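Local atomic coordinates of cysteine hydrolase (Staphylococcus aureus, PDB entry 6KUA), a protein that hydrolyses nicotinamide to nicotinic acid and ammonia as a nicotinamidase of the isochorismatase-like cysteine hydrolase family. Residues Thr2-Leu7 with Ile124-Ile129; Tyr150-Pro155 with Leu178-Glu183. All coordinates share one frame; numbering follows the deposited sequence.

Both interactions belong to one parallel beta-sheet, and their centres lie about 10 Å apart. Interaction 1 pairs strand 4-9 with strand 126-132; interaction 2 joins the next strand, 151-160, which is the outermost on that side within the chain, to the segment that follows helix 164-176. Along the sequence they come in series, the first closing before the second opens. Strands 126-132 and 151-160 are neighbours, so the two contacts touch directly: Val127 N lies 2.9 Å from Lys151 O in a probable hydrogen bond. Together they run from the central strand 4-9 to the outermost strand 151-160 and the segment bridged to it, consistent with the alpha/beta fold of isochorismatase-like hydrolases.

Interaction 1 (Thr2-Leu7 with Ile124-Ile129); sequences THRALL and INQVEI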
# COMPACT_ATOMS: atom_id res chain seq x y z
N THR A 2 -10.63 -24.11 -5.12
CA THR A 2 -10.10 -24.25 -3.76
C THR A 2 -9.32 -23.02 -3.30
O THR A 2 -9.09 -22.86 -2.10
CB THR A 2 -9.18 -25.48 -3.68
OG1 THR A 2 -9.95 -26.65 -4.01
CG2 THR A 2 -8.56 -25.66 -2.28
N HIS A 3 -8.92 -22.17 -4.23
CA HIS A 3 -8.14 -20.97 -3.96
C HIS A 3 -9.01 -19.74 -4.15
O HIS A 3 -8.60 -18.76 -4.77
CB HIS A 3 -6.92 -20.92 -4.87
CG HIS A 3 -6.10 -22.17 -4.82
ND1 HIS A 3 -5.09 -22.37 -3.90
CD2 HIS A 3 -6.15 -23.30 -5.56
CE1 HIS A 3 -4.56 -23.57 -4.08
NE2 HIS A 3 -5.18 -24.15 -5.09
N ARG A 4 -10.25 -19.79 -3.65
CA ARG A 4 -11.26 -18.77 -3.90
C ARG A 4 -11.83 -18.25 -2.59
O ARG A 4 -11.85 -18.95 -1.57
CB ARG A 4 -12.39 -19.29 -4.81
CG ARG A 4 -13.13 -20.51 -4.27
CD ARG A 4 -14.40 -20.84 -5.09
NE ARG A 4 -15.34 -21.67 -4.32
CZ ARG A 4 -16.63 -21.87 -4.62
NH1 ARG A 4 -17.18 -21.30 -5.68
NH2 ARG A 4 -17.38 -22.62 -3.83
N ALA A 5 -12.28 -17.00 -2.61
CA ALA A 5 -12.90 -16.40 -1.45
C ALA A 5 -14.08 -15.56 -1.92
O ALA A 5 -14.08 -15.04 -3.04
CB ALA A 5 -11.92 -15.54 -0.62
N LEU A 6 -15.08 -15.48 -1.06
CA LEU A 6 -16.26 -14.67 -1.32
C LEU A 6 -16.14 -13.39 -0.50
O LEU A 6 -15.89 -13.44 0.71
CB LEU A 6 -17.53 -15.44 -0.94
CG LEU A 6 -18.85 -14.69 -1.09
CD1 LEU A 6 -19.15 -14.42 -2.55
CD2 LEU A 6 -19.97 -15.50 -0.47
N LEU A 7 -16.31 -12.25 -1.16
CA LEU A 7 -16.30 -10.95 -0.48
C LEU A 7 -17.71 -10.40 -0.51
O LEU A 7 -18.24 -10.12 -1.59
CB LEU A 7 -15.32 -9.98 -1.15
CG LEU A 7 -13.89 -10.46 -1.38
CD1 LEU A 7 -12.98 -9.34 -1.92
CD2 LEU A 7 -13.29 -11.07 -0.11
N ILE A 124 -5.28 -17.88 -1.45
CA ILE A 124 -6.39 -17.43 -2.30
C ILE A 124 -5.84 -16.53 -3.39
O ILE A 124 -5.19 -15.52 -3.11
CB ILE A 124 -7.43 -16.64 -1.48
CG1 ILE A 124 -7.92 -17.44 -0.28
CG2 ILE A 124 -8.56 -16.21 -2.39
CD1 ILE A 124 -8.87 -18.49 -0.66
N ASN A 125 -6.14 -16.86 -4.65
CA ASN A 125 -5.82 -15.95 -5.74
C ASN A 125 -7.04 -15.62 -6.58
O ASN A 125 -6.91 -15.14 -7.70
CB ASN A 125 -4.70 -16.51 -6.64
CG ASN A 125 -5.17 -17.65 -7.51
OD1 ASN A 125 -6.12 -18.36 -7.17
ND2 ASN A 125 -4.52 -17.84 -8.65
N GLN A 126 -8.24 -15.88 -6.06
CA GLN A 126 -9.46 -15.65 -6.82
C GLN A 126 -10.55 -15.16 -5.87
O GLN A 126 -10.78 -15.78 -4.82
CB GLN A 126 -9.86 -16.96 -7.51
CG GLN A 126 -11.27 -17.03 -8.04
CD GLN A 126 -11.50 -18.31 -8.85
OE1 GLN A 126 -11.73 -19.38 -8.29
NE2 GLN A 126 -11.41 -18.19 -10.18
N VAL A 127 -11.19 -14.04 -6.19
CA VAL A 127 -12.25 -13.51 -5.33
C VAL A 127 -13.53 -13.40 -6.14
O VAL A 127 -13.51 -13.06 -7.33
CB VAL A 127 -11.89 -12.16 -4.68
CG1 VAL A 127 -10.62 -12.29 -3.86
CG2 VAL A 127 -11.78 -11.03 -5.73
N GLU A 128 -14.64 -13.70 -5.49
CA GLU A 128 -15.97 -13.40 -6.00
C GLU A 128 -16.56 -12.28 -5.16
O GLU A 128 -16.51 -12.35 -3.93
CB GLU A 128 -16.85 -14.65 -5.96
CG GLU A 128 -18.21 -14.47 -6.59
CD GLU A 128 -18.99 -15.79 -6.65
OE1 GLU A 128 -18.37 -16.86 -6.88
OE2 GLU A 128 -20.22 -15.75 -6.46
N ILE A 129 -17.09 -11.25 -5.80
CA ILE A 129 -17.52 -10.06 -5.08
C ILE A 129 -19.01 -9.86 -5.25
O ILE A 129 -19.51 -9.73 -6.37
CB ILE A 129 -16.77 -8.80 -5.53
CG1 ILE A 129 -15.27 -9.03 -5.53
CG2 ILE A 129 -17.10 -7.66 -4.59
CD1 ILE A 129 -14.50 -7.84 -6.12
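Ala5 anchors the pairing of Thr2-Leu7 with Ile124-Ile129 through both of its backbone polar atoms: its N donates to Gln126 O (2.9 Å), and its O receives Glu128 N at 2.8 Å. Leu7 N then reaches Glu128 O at 2.8 Å, nearly straight at 175°. At the entrance the bond from Asn125 N to His3 O is longer, 3.1 Å, and its donor is tilted 34° from the carbonyl plane, in the loop residues that lead into the strands. Around these bonds the side chains divide between two faces. On that of Ala5 and Leu7, Ala5 CB meets Ile124 CG2 at 3.9 Å, while Leu7 CD1 lies 4.1 Å from Val127 CB, the two side chains crossing at a slant. On the other face the extended chain of Gln126, its CG opposite the backbone N (chi1 165°), brings OE1 to 3.5 Å from Arg4 CB. Leu6 CD1 packs against Glu128 CB and CG, each 4.1 Å away. The charged ends are positioned from outside: Arg4 forms salt bridges with Asp47 and Asp41 and a cation-pi contact with Phe42, and Glu128 forms a salt bridge with Arg38 of helix 32-44. Helix 137-147 packs on the opposite face, over Leu7, Val127 and Ile129. Parallel central strands with helices on both faces are the mark of a three-layer alpha/beta fold, as in isochorismatase-like hydrolases.

Interaction 2 (Tyr150-Pro155 with Leu178-Glu183); sequences YKISVP and LGAEVE
Ile152 meets Ala180 through one branch. Its CB lies 3.8 Å from Ala180 CB, and CG2, turned opposite its own backbone N, comes to 3.7 Å from the same methyl. CG1 takes the other direction, anti to the carbonyl carbon (chi1 -62°), and the chain runs on extended to CD1, which only skirts Leu178 at 4.5 Å from its O. The carbonyl of Ile152 is held by Glu181 N (3.0 Å), which lies in the carbonyl plane, although the angle at the hydrogen is a bent 140°. Val154 N returns the bond to Glu181 O, also 3.0 Å, so Glu181 is gripped through both backbone polar atoms and forms a single bridge with Ser153. One water extends this pairing: it donates to Glu181 O, accepts from Glu183 N, and is hydrogen-bonded to Ser153 OG at 2.8 Å. Farther along, Val182 CG1 rests on Val154 O at 3.4 Å. Leu178-Glu183 comes back beside strand 151-160 after helix 164-176, its end-to-end direction 33° from that of Ile152-Pro155, consistent with a beta-alpha-beta-like crossover whose return leg makes a single bridge. Phe174 of that helix touches both Val154 and Val182. Ile152 and Leu178 pack on Tyr146 of helix 137-147, and Leu178 also touches His140 of a second subunit; on its other side strand 151-160 pairs with strand 126-132.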
# COMPACT_ATOMS: atom_id res chain seq x y z
N TYR A 150 -5.50 -10.39 -8.21
CA TYR A 150 -6.49 -11.43 -8.01
C TYR A 150 -7.31 -11.63 -9.28
O TYR A 150 -7.61 -10.67 -9.99
CB TYR A 150 -7.44 -11.06 -6.87
CG TYR A 150 -6.78 -11.12 -5.55
CD1 TYR A 150 -6.65 -12.32 -4.88
CD2 TYR A 150 -6.24 -9.98 -4.97
CE1 TYR A 150 -6.01 -12.39 -3.67
CE2 TYR A 150 -5.61 -10.03 -3.75
CZ TYR A 150 -5.50 -11.24 -3.10
OH TYR A 150 -4.87 -11.30 -1.88
N LYS A 151 -7.67 -12.88 -9.54
CA LYS A 151 -8.73 -13.15 -10.51
C LYS A 151 -10.06 -12.79 -9.87
O LYS A 151 -10.25 -12.99 -8.67
CB LYS A 151 -8.72 -14.63 -10.94
CG LYS A 151 -7.33 -15.20 -11.25
CD LYS A 151 -7.38 -16.71 -11.58
CE LYS A 151 -5.98 -17.26 -11.92
NZ LYS A 151 -5.97 -18.76 -12.14
N ILE A 152 -10.97 -12.24 -10.66
CA ILE A 152 -12.14 -11.54 -10.14
C ILE A 152 -13.41 -12.08 -10.78
O ILE A 152 -13.48 -12.22 -12.01
CB ILE A 152 -12.05 -10.03 -10.39
CG1 ILE A 152 -10.84 -9.43 -9.68
CG2 ILE A 152 -13.34 -9.37 -9.95
CD1 ILE A 152 -10.58 -7.99 -10.08
N SER A 153 -14.43 -12.31 -9.97
CA SER A 153 -15.76 -12.64 -10.46
C SER A 153 -16.77 -11.72 -9.80
O SER A 153 -16.81 -11.61 -8.56
CB SER A 153 -16.09 -14.12 -10.19
OG SER A 153 -17.32 -14.47 -10.81
N VAL A 154 -17.57 -11.04 -10.61
CA VAL A 154 -18.67 -10.24 -10.06
C VAL A 154 -19.96 -10.65 -10.75
O VAL A 154 -20.28 -10.13 -11.83
CB VAL A 154 -18.42 -8.73 -10.20
CG1 VAL A 154 -19.53 -7.97 -9.48
CG2 VAL A 154 -17.06 -8.35 -9.64
N PRO A 155 -20.73 -11.57 -10.16
CA PRO A 155 -21.97 -12.01 -10.81
C PRO A 155 -23.00 -10.89 -10.78
O PRO A 155 -23.25 -10.29 -9.74
CB PRO A 155 -22.41 -13.21 -9.95
CG PRO A 155 -21.80 -12.96 -8.62
CD PRO A 155 -20.46 -12.30 -8.91
N LEU A 178 -11.13 -4.83 -16.16
CA LEU A 178 -10.55 -5.61 -15.07
C LEU A 178 -10.43 -7.09 -15.39
O LEU A 178 -9.98 -7.86 -14.53
CB LEU A 178 -11.37 -5.43 -13.78
CG LEU A 178 -11.67 -3.99 -13.33
CD1 LEU A 178 -12.12 -3.97 -11.88
CD2 LEU A 178 -10.46 -3.09 -13.54
N GLY A 179 -10.80 -7.52 -16.59
CA GLY A 179 -10.70 -8.92 -16.96
C GLY A 179 -11.48 -9.84 -16.05
O GLY A 179 -11.05 -10.96 -15.77
N ALA A 180 -12.63 -9.39 -15.57
CA ALA A 180 -13.40 -10.14 -14.59
C ALA A 180 -14.47 -10.97 -15.29
O ALA A 180 -15.05 -10.54 -16.29
CB ALA A 180 -14.06 -9.21 -13.56
N GLU A 181 -14.71 -12.16 -14.76
CA GLU A 181 -15.88 -12.93 -15.16
C GLU A 181 -17.14 -12.27 -14.59
O GLU A 181 -17.28 -12.13 -13.36
CB GLU A 181 -15.74 -14.38 -14.68
CG GLU A 181 -16.99 -15.22 -14.86
CD GLU A 181 -16.93 -16.53 -14.09
OE1 GLU A 181 -17.93 -17.27 -14.10
OE2 GLU A 181 -15.87 -16.83 -13.49
N VAL A 182 -18.04 -11.84 -15.46
CA VAL A 182 -19.29 -11.21 -15.05
C VAL A 182 -20.41 -12.03 -15.70
O VAL A 182 -20.73 -11.83 -16.88
CB VAL A 182 -19.35 -9.73 -15.45
CG1 VAL A 182 -20.69 -9.10 -15.03
CG2 VAL A 182 -18.20 -8.95 -14.80
N GLU A 183 -20.99 -12.96 -14.95
CA GLU A 183 -22.01 -13.85 -15.48
C GLU A 183 -23.39 -13.22 -15.32
O GLU A 183 -23.74 -12.74 -14.24
CB GLU A 183 -21.96 -15.21 -14.78
CG GLU A 183 -22.07 -16.40 -15.72
CD GLU A 183 -22.67 -17.62 -15.06
OE1 GLU A 183 -22.70 -17.65 -13.80
OE2 GLU A 183 -23.11 -18.55 -15.79
O HOH W 1 -19.46 -13.97 -12.49